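Local coordinates for erythrocyte membrane protein 1 (PDB 6S8T), which probably mediates adhesion of malaria-infected erythrocytes to host receptors, the part present here being the ICAM-1-binding DBLbeta domain of this PfEMP1, at residues 151-156 / 262-267; 177-182 / 269-274; 140-145 / 258-263; 158-161 / 165-168. All blocks are in the same frame, centred on the assembly; numbering follows the deposited sequence.

Contact 1: residues 151-156 / 262-267; sequences MDADEI and RAMQCE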
# COMPACT_ATOMS: atom_id res chain seq x y z
N MET A 151 -9.46 7.05 -12.23
CA MET A 151 -10.24 5.83 -12.44
C MET A 151 -9.97 4.79 -11.36
O MET A 151 -10.87 4.02 -11.00
CB MET A 151 -9.96 5.25 -13.83
CG MET A 151 -10.39 6.16 -14.97
SD MET A 151 -10.24 5.39 -16.60
CE MET A 151 -11.48 4.10 -16.48
N ASP A 152 -8.74 4.74 -10.82
CA ASP A 152 -8.46 3.78 -9.76
C ASP A 152 -9.15 4.19 -8.46
O ASP A 152 -9.65 3.33 -7.73
CB ASP A 152 -6.95 3.63 -9.55
CG ASP A 152 -6.60 2.46 -8.65
OD1 ASP A 152 -6.95 1.30 -8.99
OD2 ASP A 152 -5.96 2.69 -7.60
N ALA A 153 -9.19 5.49 -8.17
CA ALA A 153 -9.92 5.96 -7.00
C ALA A 153 -11.41 5.69 -7.11
O ALA A 153 -12.06 5.31 -6.13
CB ALA A 153 -9.66 7.45 -6.79
N ASP A 154 -11.98 5.90 -8.30
CA ASP A 154 -13.41 5.64 -8.49
C ASP A 154 -13.71 4.15 -8.35
O ASP A 154 -14.73 3.77 -7.76
CB ASP A 154 -13.86 6.17 -9.85
CG ASP A 154 -15.35 5.99 -10.08
OD1 ASP A 154 -16.15 6.57 -9.32
OD2 ASP A 154 -15.72 5.26 -11.03
N GLU A 155 -12.82 3.29 -8.86
CA GLU A 155 -13.03 1.85 -8.76
C GLU A 155 -12.89 1.36 -7.33
O GLU A 155 -13.58 0.41 -6.93
CB GLU A 155 -12.05 1.12 -9.67
CG GLU A 155 -12.42 -0.33 -9.95
CD GLU A 155 -13.62 -0.46 -10.87
OE1 GLU A 155 -13.89 0.48 -11.64
OE2 GLU A 155 -14.29 -1.51 -10.83
N ILE A 156 -12.01 1.98 -6.54
CA ILE A 156 -11.84 1.57 -5.14
C ILE A 156 -13.12 1.83 -4.35
O ILE A 156 -13.58 0.98 -3.59
CB ILE A 156 -10.63 2.28 -4.52
CG1 ILE A 156 -9.32 1.68 -5.02
CG2 ILE A 156 -10.69 2.21 -3.00
CD1 ILE A 156 -8.09 2.48 -4.60
N ARG A 262 -4.99 15.63 -6.75
CA ARG A 262 -6.19 16.38 -7.11
C ARG A 262 -7.11 15.54 -7.99
O ARG A 262 -8.34 15.64 -7.90
CB ARG A 262 -5.81 17.68 -7.81
CG ARG A 262 -5.63 18.86 -6.88
CD ARG A 262 -5.21 20.11 -7.65
NE ARG A 262 -6.01 20.31 -8.85
CZ ARG A 262 -7.15 20.98 -8.89
NH1 ARG A 262 -7.64 21.53 -7.79
NH2 ARG A 262 -7.81 21.12 -10.04
N ALA A 263 -6.53 14.71 -8.86
CA ALA A 263 -7.35 13.85 -9.71
C ALA A 263 -8.11 12.82 -8.88
O ALA A 263 -9.22 12.43 -9.25
CB ALA A 263 -6.47 13.16 -10.75
N MET A 264 -7.53 12.38 -7.76
CA MET A 264 -8.21 11.47 -6.86
C MET A 264 -9.21 12.18 -5.96
O MET A 264 -10.18 11.55 -5.51
CB MET A 264 -7.18 10.71 -6.00
CG MET A 264 -6.33 9.72 -6.79
SD MET A 264 -5.11 8.86 -5.77
CE MET A 264 -4.66 7.50 -6.84
N GLN A 265 -9.02 13.47 -5.70
CA GLN A 265 -9.98 14.22 -4.89
C GLN A 265 -11.32 14.40 -5.59
O GLN A 265 -12.32 14.67 -4.91
CB GLN A 265 -9.41 15.59 -4.52
CG GLN A 265 -8.29 15.55 -3.49
CD GLN A 265 -7.78 16.94 -3.13
OE1 GLN A 265 -7.71 17.83 -3.97
NE2 GLN A 265 -7.43 17.13 -1.86
N CYS A 266 -11.37 14.26 -6.91
CA CYS A 266 -12.64 14.38 -7.63
C CYS A 266 -13.65 13.35 -7.15
O CYS A 266 -14.86 13.62 -7.12
CB CYS A 266 -12.43 14.23 -9.13
SG CYS A 266 -11.41 15.51 -9.90
N GLU A 267 -13.18 12.16 -6.77
CA GLU A 267 -14.05 11.08 -6.34
C GLU A 267 -14.23 11.04 -4.83
O GLU A 267 -15.32 10.68 -4.35
CB GLU A 267 -13.49 9.74 -6.82
CG GLU A 267 -13.16 9.70 -8.31
CD GLU A 267 -14.40 9.81 -9.19
OE1 GLU A 267 -15.49 9.43 -8.74
OE2 GLU A 267 -14.27 10.29 -10.35
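Next to Ala153, whose methyl meets Met264 on the facing helix, Asp152 OD1 is gripped from two directions, by the guanidinium of Arg89 in a salt bridge and by the backbone N of Cys119. The other oxygen of Asp152 bonds to Ser185 OG, so this buried carboxylate ties helix 137-163 to its surroundings rather than to 262-267.

The two segments run nearly side by side, their axes 8.3 Å apart at closest and inclined by 30°. Ala153 makes the close approach possible: its small side chain points at the other helix, and CB lies 4.0 Å from Met264 CG. The side chain of Met264, extended beyond CG, also packs on Phe186 and Ser185 of helix 172-194.

One turn along, Glu267 folds back at its second torsion (chi2 -66°). That bend lays its carboxylate beside Asp154, with Glu267 CD 3.7 Å from Asp154 CB. The methylene Glu267 CG also rests against this carbon, at 3.9 Å from Asp154 CB. The two carboxylates are turned by 59° against each other, and Asp154 OD1 stands 3.0 Å from Glu267 OE1. Both are acceptors, so this is a close approach of like charges and is not counted as a hydrogen bond. Lys150 offers Glu267 OE2 only a long, weak ion pair.

With Cys266 joined to Cys61 by a disulfide, this turn is also fixed covalently. The chemistry therefore divides: apolar packing on the buried side, and on the partly exposed side an acid pair whose closeness would probably raise the pKa of one member.

Contact 2: residues 177-182 / 269-274; sequences SICRAV and KNLKKS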
# COMPACT_ATOMS: atom_id res chain seq x y z
N SER A 177 -11.79 3.59 6.25
CA SER A 177 -11.08 2.50 5.59
C SER A 177 -10.99 2.74 4.08
O SER A 177 -9.96 2.43 3.47
CB SER A 177 -11.77 1.17 5.89
OG SER A 177 -11.05 0.08 5.36
N ILE A 178 -12.04 3.30 3.48
CA ILE A 178 -12.01 3.62 2.06
C ILE A 178 -11.05 4.77 1.79
O ILE A 178 -10.30 4.76 0.80
CB ILE A 178 -13.43 3.95 1.54
CG1 ILE A 178 -14.36 2.74 1.68
CG2 ILE A 178 -13.38 4.39 0.09
CD1 ILE A 178 -15.80 3.03 1.26
N CYS A 179 -11.04 5.78 2.67
CA CYS A 179 -10.12 6.89 2.51
C CYS A 179 -8.67 6.42 2.58
O CYS A 179 -7.81 6.88 1.81
CB CYS A 179 -10.41 7.97 3.56
SG CYS A 179 -12.00 8.86 3.34
N ARG A 180 -8.37 5.48 3.49
CA ARG A 180 -7.00 4.96 3.59
C ARG A 180 -6.61 4.19 2.33
O ARG A 180 -5.45 4.27 1.89
CB ARG A 180 -6.86 4.06 4.83
CG ARG A 180 -6.73 4.82 6.15
CD ARG A 180 -6.30 3.90 7.30
NE ARG A 180 -7.22 2.78 7.50
CZ ARG A 180 -8.27 2.80 8.32
NH1 ARG A 180 -9.05 1.74 8.43
NH2 ARG A 180 -8.53 3.89 9.03
N ALA A 181 -7.54 3.43 1.75
CA ALA A 181 -7.24 2.65 0.55
C ALA A 181 -6.88 3.56 -0.62
O ALA A 181 -6.00 3.23 -1.42
CB ALA A 181 -8.42 1.75 0.19
N VAL A 182 -7.56 4.70 -0.74
CA VAL A 182 -7.23 5.65 -1.80
C VAL A 182 -5.86 6.29 -1.53
O VAL A 182 -5.12 6.59 -2.47
CB VAL A 182 -8.35 6.70 -1.93
CG1 VAL A 182 -8.01 7.73 -3.01
CG2 VAL A 182 -9.68 6.02 -2.26
N LYS A 269 -14.57 13.46 -2.77
CA LYS A 269 -15.52 14.46 -2.29
C LYS A 269 -16.95 13.95 -2.22
O LYS A 269 -17.79 14.61 -1.59
CB LYS A 269 -15.46 15.71 -3.17
CG LYS A 269 -14.18 16.52 -3.03
CD LYS A 269 -14.26 17.81 -3.82
CE LYS A 269 -13.00 18.65 -3.65
NZ LYS A 269 -13.10 19.94 -4.38
N ASN A 270 -17.25 12.81 -2.83
CA ASN A 270 -18.59 12.24 -2.74
C ASN A 270 -18.88 11.60 -1.39
O ASN A 270 -20.04 11.32 -1.09
CB ASN A 270 -18.81 11.22 -3.86
CG ASN A 270 -18.91 11.87 -5.23
OD1 ASN A 270 -19.45 12.96 -5.38
ND2 ASN A 270 -18.37 11.20 -6.24
N LEU A 271 -17.85 11.35 -0.58
CA LEU A 271 -18.04 10.82 0.76
C LEU A 271 -18.33 11.95 1.74
O LEU A 271 -17.84 13.07 1.58
CB LEU A 271 -16.80 10.04 1.21
CG LEU A 271 -16.67 8.57 0.78
CD1 LEU A 271 -16.64 8.41 -0.73
CD2 LEU A 271 -15.43 7.94 1.40
N LYS A 272 -19.13 11.64 2.76
CA LYS A 272 -19.58 12.68 3.67
C LYS A 272 -18.59 12.95 4.80
O LYS A 272 -18.49 14.09 5.27
CB LYS A 272 -20.95 12.31 4.26
CG LYS A 272 -22.09 12.40 3.25
CD LYS A 272 -23.44 12.35 3.93
CE LYS A 272 -24.57 12.56 2.94
NZ LYS A 272 -25.90 12.63 3.61
N LYS A 273 -17.86 11.93 5.26
CA LYS A 273 -16.91 12.14 6.34
C LYS A 273 -15.75 13.01 5.87
O LYS A 273 -15.21 12.81 4.78
CB LYS A 273 -16.39 10.80 6.86
CG LYS A 273 -15.54 10.92 8.11
CD LYS A 273 -15.10 9.56 8.62
CE LYS A 273 -14.24 9.69 9.87
NZ LYS A 273 -14.98 10.35 10.98
N SER A 274 -15.38 13.98 6.70
CA SER A 274 -14.36 14.95 6.33
C SER A 274 -13.23 15.08 7.34
O SER A 274 -12.33 15.90 7.12
CB SER A 274 -15.00 16.33 6.10
OG SER A 274 -15.76 16.73 7.23
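While Ile178 and Cys179 face Leu271, the flat guanidinium of Arg180 stands on another side of the same helix, with Ser177 CA 3.5 Å above one of its faces and displaced toward the rim. Salt bridges hold the two terminal nitrogens of that group, NH2 to Asp277 and NH1 to Glu303, and Ser177 OG shares the Glu303 carboxylate.

The contact itself rests on one methyl. Leu271 aims its side chain at the helix; CG lies anti to its carbonyl carbon (chi1 -84°), and the second torsion (chi2 60°) then sets CD2 toward the helix. There Leu271 CD2 reaches Cys179 SG at 4.0 Å. The same methyl comes, more loosely, to 4.3 Å from Ile178 CG2, so it bears on two consecutive residues of the helix.

This is a disulfide-bound corner of the Duffy-binding-like fold: Cys179 is bonded to Cys278, a few residues beyond Leu271, and the connection after helix 246-268 is thereby fastened to helix 172-194. The sulfur thus serves both as covalent tie and as packing surface for leucine. Polar bonds fix the chain next to it, Lys273 N to Gln175 OE1 and Lys273 NZ to Gln172 OE1. Ile178 also packs against Ile157 and Tyr160 of helix 137-163.

Contact 3: residues 140-145 / 258-263; sequences SLLGDV and HQVWRA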
# COMPACT_ATOMS: atom_id res chain seq x y z
N SER A 140 2.43 15.06 -21.51
CA SER A 140 1.63 13.90 -21.91
C SER A 140 1.65 12.80 -20.86
O SER A 140 0.66 12.08 -20.70
CB SER A 140 2.14 13.36 -23.25
OG SER A 140 2.01 14.33 -24.28
N LEU A 141 2.76 12.66 -20.13
CA LEU A 141 2.83 11.63 -19.09
C LEU A 141 1.89 11.95 -17.93
O LEU A 141 1.26 11.05 -17.37
CB LEU A 141 4.27 11.48 -18.58
CG LEU A 141 4.47 10.47 -17.44
CD1 LEU A 141 4.06 9.08 -17.88
CD2 LEU A 141 5.91 10.49 -16.95
N LEU A 142 1.78 13.23 -17.57
CA LEU A 142 0.90 13.62 -16.46
C LEU A 142 -0.55 13.29 -16.77
O LEU A 142 -1.31 12.90 -15.87
CB LEU A 142 1.06 15.10 -16.16
CG LEU A 142 0.13 15.67 -15.08
CD1 LEU A 142 0.37 14.97 -13.75
CD2 LEU A 142 0.30 17.18 -14.94
N GLY A 143 -0.96 13.43 -18.03
CA GLY A 143 -2.34 13.12 -18.39
C GLY A 143 -2.70 11.67 -18.12
O GLY A 143 -3.76 11.38 -17.56
N ASP A 144 -1.82 10.74 -18.50
CA ASP A 144 -2.11 9.33 -18.28
C ASP A 144 -1.98 8.95 -16.81
O ASP A 144 -2.67 8.03 -16.35
CB ASP A 144 -1.19 8.47 -19.15
CG ASP A 144 -1.85 8.05 -20.46
OD1 ASP A 144 -3.00 7.54 -20.42
OD2 ASP A 144 -1.23 8.23 -21.53
N VAL A 145 -1.10 9.62 -16.06
CA VAL A 145 -1.00 9.36 -14.63
C VAL A 145 -2.25 9.87 -13.91
O VAL A 145 -2.76 9.22 -12.99
CB VAL A 145 0.28 9.98 -14.06
CG1 VAL A 145 0.30 9.87 -12.54
CG2 VAL A 145 1.51 9.30 -14.65
N HIS A 258 1.05 16.72 -6.38
CA HIS A 258 -0.19 17.30 -5.90
C HIS A 258 -1.28 17.25 -6.96
O HIS A 258 -2.45 16.97 -6.65
CB HIS A 258 0.01 18.75 -5.45
CG HIS A 258 -1.27 19.42 -5.09
ND1 HIS A 258 -1.98 19.12 -3.95
CD2 HIS A 258 -2.01 20.34 -5.76
CE1 HIS A 258 -3.09 19.85 -3.91
NE2 HIS A 258 -3.13 20.59 -5.00
N GLN A 259 -0.94 17.53 -8.22
CA GLN A 259 -1.93 17.43 -9.29
C GLN A 259 -2.43 16.00 -9.45
O GLN A 259 -3.56 15.79 -9.90
CB GLN A 259 -1.35 17.93 -10.61
CG GLN A 259 -1.09 19.43 -10.64
CD GLN A 259 -0.47 19.88 -11.95
OE1 GLN A 259 0.75 19.84 -12.12
NE2 GLN A 259 -1.31 20.32 -12.88
N VAL A 260 -1.61 15.02 -9.09
CA VAL A 260 -2.06 13.63 -9.13
C VAL A 260 -3.10 13.39 -8.04
O VAL A 260 -4.15 12.80 -8.30
CB VAL A 260 -0.85 12.68 -8.99
CG1 VAL A 260 -1.32 11.25 -8.83
CG2 VAL A 260 0.06 12.82 -10.21
N TRP A 261 -2.84 13.88 -6.83
CA TRP A 261 -3.80 13.74 -5.74
C TRP A 261 -5.08 14.52 -6.01
O TRP A 261 -6.16 14.12 -5.55
CB TRP A 261 -3.18 14.19 -4.42
CG TRP A 261 -4.13 14.12 -3.25
CD1 TRP A 261 -4.65 15.17 -2.56
CD2 TRP A 261 -4.67 12.94 -2.65
NE1 TRP A 261 -5.48 14.72 -1.56
CE2 TRP A 261 -5.51 13.35 -1.60
CE3 TRP A 261 -4.52 11.57 -2.90
CZ2 TRP A 261 -6.21 12.45 -0.80
CZ3 TRP A 261 -5.21 10.67 -2.10
CH2 TRP A 261 -6.04 11.12 -1.06
N ARG A 262 -4.99 15.63 -6.75
CA ARG A 262 -6.19 16.38 -7.11
C ARG A 262 -7.11 15.54 -7.99
O ARG A 262 -8.34 15.64 -7.90
CB ARG A 262 -5.81 17.68 -7.81
CG ARG A 262 -5.63 18.86 -6.88
CD ARG A 262 -5.21 20.11 -7.65
NE ARG A 262 -6.01 20.31 -8.85
CZ ARG A 262 -7.15 20.98 -8.89
NH1 ARG A 262 -7.64 21.53 -7.79
NH2 ARG A 262 -7.81 21.12 -10.04
N ALA A 263 -6.53 14.71 -8.86
CA ALA A 263 -7.35 13.85 -9.71
C ALA A 263 -8.11 12.82 -8.88
O ALA A 263 -9.22 12.43 -9.25
CB ALA A 263 -6.47 13.16 -10.75
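Val145 and Val260 meet at a slant, one branch of each doing the touching: Val145 CG1 lies 3.8 Å from Val260 CG2. The two methyls arise from different rotational positions. In Val145 the touching branch is anti to the backbone N (chi1 172°), whereas in Val260 the branch that is used lies beside the backbone N. Both valines leave their helices roughly along the flank of the interface, and each extends a methyl across it.

Leu142, one turn before Val145, points toward the other helix and divides its branches between two neighbours. Leu142 CD1 approaches Val260 CG2 obliquely at 4.2 Å, so that a single methyl of Val260 is shared by Leu142 and Val145. The CD2 branch goes instead to Gln259, whose extended chain passes at about a right angle to the leucine, a contact left doubtful by a second conformer of Gln259.

The axes stay 10.3 Å apart at closest, a separation that matches the branched side chains between them. Around this pair, Val145 also packs on Leu189 and Ile193 of helix 172-194, Val260 on Ala149, and Leu142 on Trp252. Aliphatic side chains meshing between helices 137-163 and 246-268, whose segments here run in the same general direction at 33°, with a third helix on one flank, form the kind of helical-bundle core on which Duffy-binding-like domains are built.

Contact 4: residues 158-161 / 165-168; sequences KRYK and TLTD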
# COMPACT_ATOMS: atom_id res chain seq x y z
N LYS A 158 -16.26 2.17 -5.42
CA LYS A 158 -17.40 1.36 -5.82
C LYS A 158 -17.20 -0.12 -5.46
O LYS A 158 -18.14 -0.77 -4.99
CB LYS A 158 -17.66 1.51 -7.32
CG LYS A 158 -18.07 2.92 -7.74
CD LYS A 158 -18.35 3.00 -9.24
CE LYS A 158 -18.70 4.41 -9.67
NZ LYS A 158 -19.90 4.95 -8.95
N ARG A 159 -16.00 -0.66 -5.68
CA ARG A 159 -15.79 -2.08 -5.42
C ARG A 159 -15.73 -2.38 -3.93
O ARG A 159 -16.08 -3.49 -3.51
CB ARG A 159 -14.52 -2.57 -6.11
CG ARG A 159 -14.67 -2.77 -7.60
CD ARG A 159 -13.46 -3.47 -8.19
NE ARG A 159 -13.68 -3.83 -9.59
CZ ARG A 159 -14.23 -4.98 -9.98
NH1 ARG A 159 -14.39 -5.22 -11.28
NH2 ARG A 159 -14.61 -5.88 -9.09
N TYR A 160 -15.29 -1.42 -3.12
CA TYR A 160 -15.32 -1.62 -1.67
C TYR A 160 -16.75 -1.75 -1.18
O TYR A 160 -17.07 -2.65 -0.39
CB TYR A 160 -14.61 -0.46 -0.96
CG TYR A 160 -14.24 -0.74 0.48
CD1 TYR A 160 -15.20 -0.76 1.48
CD2 TYR A 160 -12.92 -0.99 0.83
CE1 TYR A 160 -14.86 -1.02 2.80
CE2 TYR A 160 -12.57 -1.25 2.14
CZ TYR A 160 -13.54 -1.26 3.12
OH TYR A 160 -13.17 -1.52 4.42
N LYS A 161 -17.63 -0.86 -1.64
CA LYS A 161 -19.04 -0.95 -1.25
C LYS A 161 -19.69 -2.20 -1.82
O LYS A 161 -20.57 -2.79 -1.17
CB LYS A 161 -19.79 0.31 -1.69
CG LYS A 161 -19.35 1.56 -0.95
CD LYS A 161 -20.26 2.75 -1.24
CE LYS A 161 -20.00 3.33 -2.62
NZ LYS A 161 -20.86 4.52 -2.88
N THR A 165 -21.12 -5.34 0.36
CA THR A 165 -22.57 -5.08 0.35
C THR A 165 -22.93 -3.94 1.30
O THR A 165 -23.83 -4.05 2.13
CB THR A 165 -23.36 -6.35 0.68
OG1 THR A 165 -23.11 -6.73 2.04
CG2 THR A 165 -22.97 -7.49 -0.25
N LEU A 166 -22.21 -2.83 1.16
CA LEU A 166 -22.44 -1.67 2.01
C LEU A 166 -23.69 -0.92 1.54
O LEU A 166 -23.79 -0.54 0.37
CB LEU A 166 -21.22 -0.74 1.98
CG LEU A 166 -20.08 -1.08 2.94
CD1 LEU A 166 -18.88 -0.19 2.69
CD2 LEU A 166 -20.56 -0.92 4.38
N THR A 167 -24.63 -0.72 2.46
CA THR A 167 -25.79 0.10 2.16
C THR A 167 -25.38 1.56 2.00
O THR A 167 -24.23 1.95 2.26
CB THR A 167 -26.85 -0.04 3.26
OG1 THR A 167 -26.29 0.35 4.52
CG2 THR A 167 -27.34 -1.48 3.34
N ASP A 168 -26.32 2.39 1.58
CA ASP A 168 -26.01 3.76 1.21
C ASP A 168 -25.54 4.61 2.39
O ASP A 168 -24.59 5.38 2.25
CB ASP A 168 -27.21 4.41 0.51
CG ASP A 168 -27.58 3.69 -0.77
OD1 ASP A 168 -26.67 3.17 -1.45
OD2 ASP A 168 -28.79 3.65 -1.10
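Lys161 and Leu166 are joined where helix 137-163 ends in a Schellman motif: Thr165 takes a positive phi of 49°, and the chain doubles back so that Leu166 N donates to Lys161 O at 2.8 Å. The bond is nearly straight, with an N-H...O angle of 164°, and the donor lies in the carbonyl plane.

The turn also brings the side chain of Leu166 over the last part of the helix. Its CB sits 4.1 Å from Lys161 CB, and beyond it Leu166 CD1 stands 4.1 Å from Lys161 CG. The two chains cross at about a right angle, after which the lysine bends away at its third torsion.

Tyr160 offers an edge rather than a face. With CG anti to the backbone N (chi1 -163°), the ring swings round until Tyr160 CD1 meets Leu166 CD1 at 3.9 Å, the methyl lying in the ring plane. The phenol OH is hydrogen-bonded to Ser177 OG of helix 172-194, which anchors the far end of the ring.

Polar and apolar forces thus act together: the backbone bond satisfies a carbonyl of the final turn, while leucine against lysine methylenes and tyrosine edge gives this helix end the hydrophobic closure that belongs to a Schellman motif.

In the fold
Contacts 1 and 3 join the same two helices, 137-163 and 246-268, with centres about 11 Å apart, yet differ in chemistry: contact 3 is buried and aliphatic, whereas contact 1 is partly buried and sets two acids together at its outer side. Contact 2 is also buried, but it pins a loop to helix 172-194 beside a disulfide. It touches contact 1, where Ile156 CG2 lies 4.0 Å from Val182 CG2. Contact 4, the most peripheral, its centre about 21 Å from the chain's centre, is local and combines one backbone hydrogen bond with leucine packing; Tyr160 OH and Ser177 OG, probably hydrogen-bonded at 2.8 Å, connect it with contact 2.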